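Local coordinates for protein diadenosine tetraphosphatase, putative (Trypanosoma brucei, PDB 2QJC) that probably hydrolyses phosphate esters or anhydrides, such as those of diadenosine tetraphosphate, as a manganese-binding metallophosphoesterase, at residues T160-I165 / F202-R207. Residues are numbered along the deposited sequence; the frame is centred on the assembly and turned at random.
With MN (manganese (II) ion), chain C; PO4 (phosphate ion), chain D.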
# COMPACT_ATOMS: atom_id res chain seq x y z
N THR A 160 5.89 7.47 -3.84
CA THR A 160 7.34 7.29 -3.66
C THR A 160 8.02 7.96 -2.47
O THR A 160 9.20 7.68 -2.21
CB THR A 160 8.13 7.77 -4.91
OG1 THR A 160 8.11 9.21 -4.96
CG2 THR A 160 7.52 7.23 -6.20
N MSE A 161 7.33 8.83 -1.74
CA MSE A 161 7.98 9.55 -0.64
C MSE A 161 8.49 8.73 0.55
O MSE A 161 7.82 7.82 1.04
CB MSE A 161 7.07 10.68 -0.13
CG MSE A 161 5.99 10.24 0.85
SE MSE A 161 4.78 11.70 1.35
CE MSE A 161 5.99 12.81 2.36
N ARG A 162 9.69 9.08 1.02
CA ARG A 162 10.30 8.45 2.18
C ARG A 162 10.66 9.53 3.21
O ARG A 162 10.52 9.33 4.42
CB ARG A 162 11.58 7.70 1.78
CG ARG A 162 11.37 6.47 0.92
CD ARG A 162 12.71 5.96 0.38
NE ARG A 162 12.55 5.14 -0.82
CZ ARG A 162 12.23 3.85 -0.80
NH1 ARG A 162 12.03 3.23 0.35
NH2 ARG A 162 12.11 3.19 -1.94
N ASN A 163 11.09 10.67 2.69
CA ASN A 163 11.51 11.79 3.52
C ASN A 163 10.85 13.14 3.19
O ASN A 163 10.29 13.34 2.12
CB ASN A 163 13.04 11.96 3.40
CG ASN A 163 13.81 10.98 4.28
OD1 ASN A 163 13.32 9.91 4.63
ND2 ASN A 163 15.04 11.36 4.64
N LEU A 164 10.94 14.05 4.15
CA LEU A 164 10.43 15.42 4.02
C LEU A 164 11.55 16.34 4.51
O LEU A 164 12.07 16.19 5.64
CB LEU A 164 9.17 15.61 4.88
CG LEU A 164 7.84 15.10 4.29
CD1 LEU A 164 6.77 15.07 5.38
CD2 LEU A 164 7.42 15.98 3.12
N ILE A 165 11.93 17.29 3.66
CA ILE A 165 13.01 18.23 3.97
C ILE A 165 12.49 19.66 4.06
O ILE A 165 11.79 20.14 3.16
CB ILE A 165 14.09 18.21 2.87
CG1 ILE A 165 14.46 16.77 2.52
CG2 ILE A 165 15.31 18.98 3.35
CD1 ILE A 165 15.37 16.65 1.32
N PHE A 202 0.22 2.92 5.46
CA PHE A 202 0.99 2.83 4.23
C PHE A 202 1.99 1.67 4.19
O PHE A 202 2.06 0.88 5.13
CB PHE A 202 1.74 4.16 4.04
CG PHE A 202 2.74 4.45 5.15
CD1 PHE A 202 4.11 4.31 4.92
CD2 PHE A 202 2.31 4.86 6.41
CE1 PHE A 202 5.03 4.56 5.94
CE2 PHE A 202 3.22 5.12 7.44
CZ PHE A 202 4.59 4.97 7.21
N GLY A 203 2.75 1.59 3.11
CA GLY A 203 3.77 0.57 2.94
C GLY A 203 4.98 1.21 2.25
O GLY A 203 5.56 2.15 2.78
N HIS A 204 5.37 0.69 1.08
CA HIS A 204 6.47 1.23 0.28
C HIS A 204 7.92 1.22 0.79
O HIS A 204 8.81 0.68 0.12
CB HIS A 204 6.13 2.66 -0.15
CG HIS A 204 7.21 3.35 -0.93
ND1 HIS A 204 7.67 2.88 -2.14
CD2 HIS A 204 7.90 4.50 -0.69
CE1 HIS A 204 8.60 3.70 -2.61
NE2 HIS A 204 8.75 4.69 -1.75
N ASP A 205 8.15 1.82 1.96
CA ASP A 205 9.49 1.97 2.56
C ASP A 205 10.07 0.73 3.24
O ASP A 205 10.27 0.72 4.46
CB ASP A 205 9.45 3.14 3.55
CG ASP A 205 10.85 3.71 3.87
OD1 ASP A 205 10.92 4.70 4.63
OD2 ASP A 205 11.86 3.19 3.36
N ALA A 206 10.37 -0.31 2.45
CA ALA A 206 10.94 -1.55 2.98
C ALA A 206 12.24 -1.32 3.77
O ALA A 206 12.54 -2.04 4.71
CB ALA A 206 11.20 -2.54 1.83
N ARG A 207 13.01 -0.31 3.38
CA ARG A 207 14.26 -0.01 4.08
C ARG A 207 14.08 0.20 5.58
O ARG A 207 14.98 -0.08 6.36
CB ARG A 207 14.92 1.24 3.52
CG ARG A 207 15.27 1.16 2.07
CD ARG A 207 15.91 2.45 1.66
NE ARG A 207 15.97 2.56 0.22
CZ ARG A 207 16.31 3.66 -0.42
NH1 ARG A 207 16.62 4.75 0.27
NH2 ARG A 207 16.32 3.69 -1.75
MN MN C . 6.91 1.17 -3.46
P PO4 D . 10.25 -0.53 -2.98
O1 PO4 D . 10.70 -1.79 -2.05
O2 PO4 D . 10.61 0.80 -2.19
O3 PO4 D . 11.03 -0.61 -4.32
O4 PO4 D . 8.71 -0.60 -3.20
O HOH W 1 12.80 -0.04 0.27
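Thr-160 and Arg-162 face His-204 and Asp-205 where the chain leading into strand 163-166 passes the loop after strand 199-202. The backbones keep apart, the CA atoms of Arg-162 and Asp-205 being 6.5 Å from each other, and side chains bridge the gap. In 160-165 the strand opens with a classic beta bulge, Arg-162 and Asn-163 both facing Thr-180; in 202-207 the loop bends through an inverse gamma turn centred on Asp-205.

His-204 is held at two ring nitrogens. ND1 binds manganese at 2.3 Å, while NE2 donates to Thr-160 O at 3.1 Å. That bond is bent, at 136°, and NE2 sits well above the carbonyl plane, but it helps to fix the rotation of the imidazole. With CG anti to the backbone N (chi1 178°), the ring is set between the metal and Thr-160 O.

Arg-162 reaches in, extended from CG to NE, and slides its guanidinium between two flat neighbours. On one face His-204 NE2 lies over the centre, the planes inclined by 34°; on the opposite face the guanidinium of Arg-207 stacks almost parallel, centres 4.1 Å apart. The edge makes the ionic contacts: NH1 forms a salt bridge with Asp-205 OD2 at 3.0 Å, though its hydrogen bond is weak, and NH2 donates to O2 of the phosphate at 2.8 Å. Asp-205 OD1 pairs with Arg-208, so one carboxylate braces two arginines. The nearby anions probably ease the stacking of like charges.

Phosphate O4 also binds the manganese, whose other protein ligands are Asp-55, Asn-81 and His-141; His-82 and Tyr-227 complete the anion's site. Though probably from the crystallisation liquor, this phosphate lies where a substrate phosphate could sit, as in the two-metal active site of PPP-family calcineurin-like phosphoesterases.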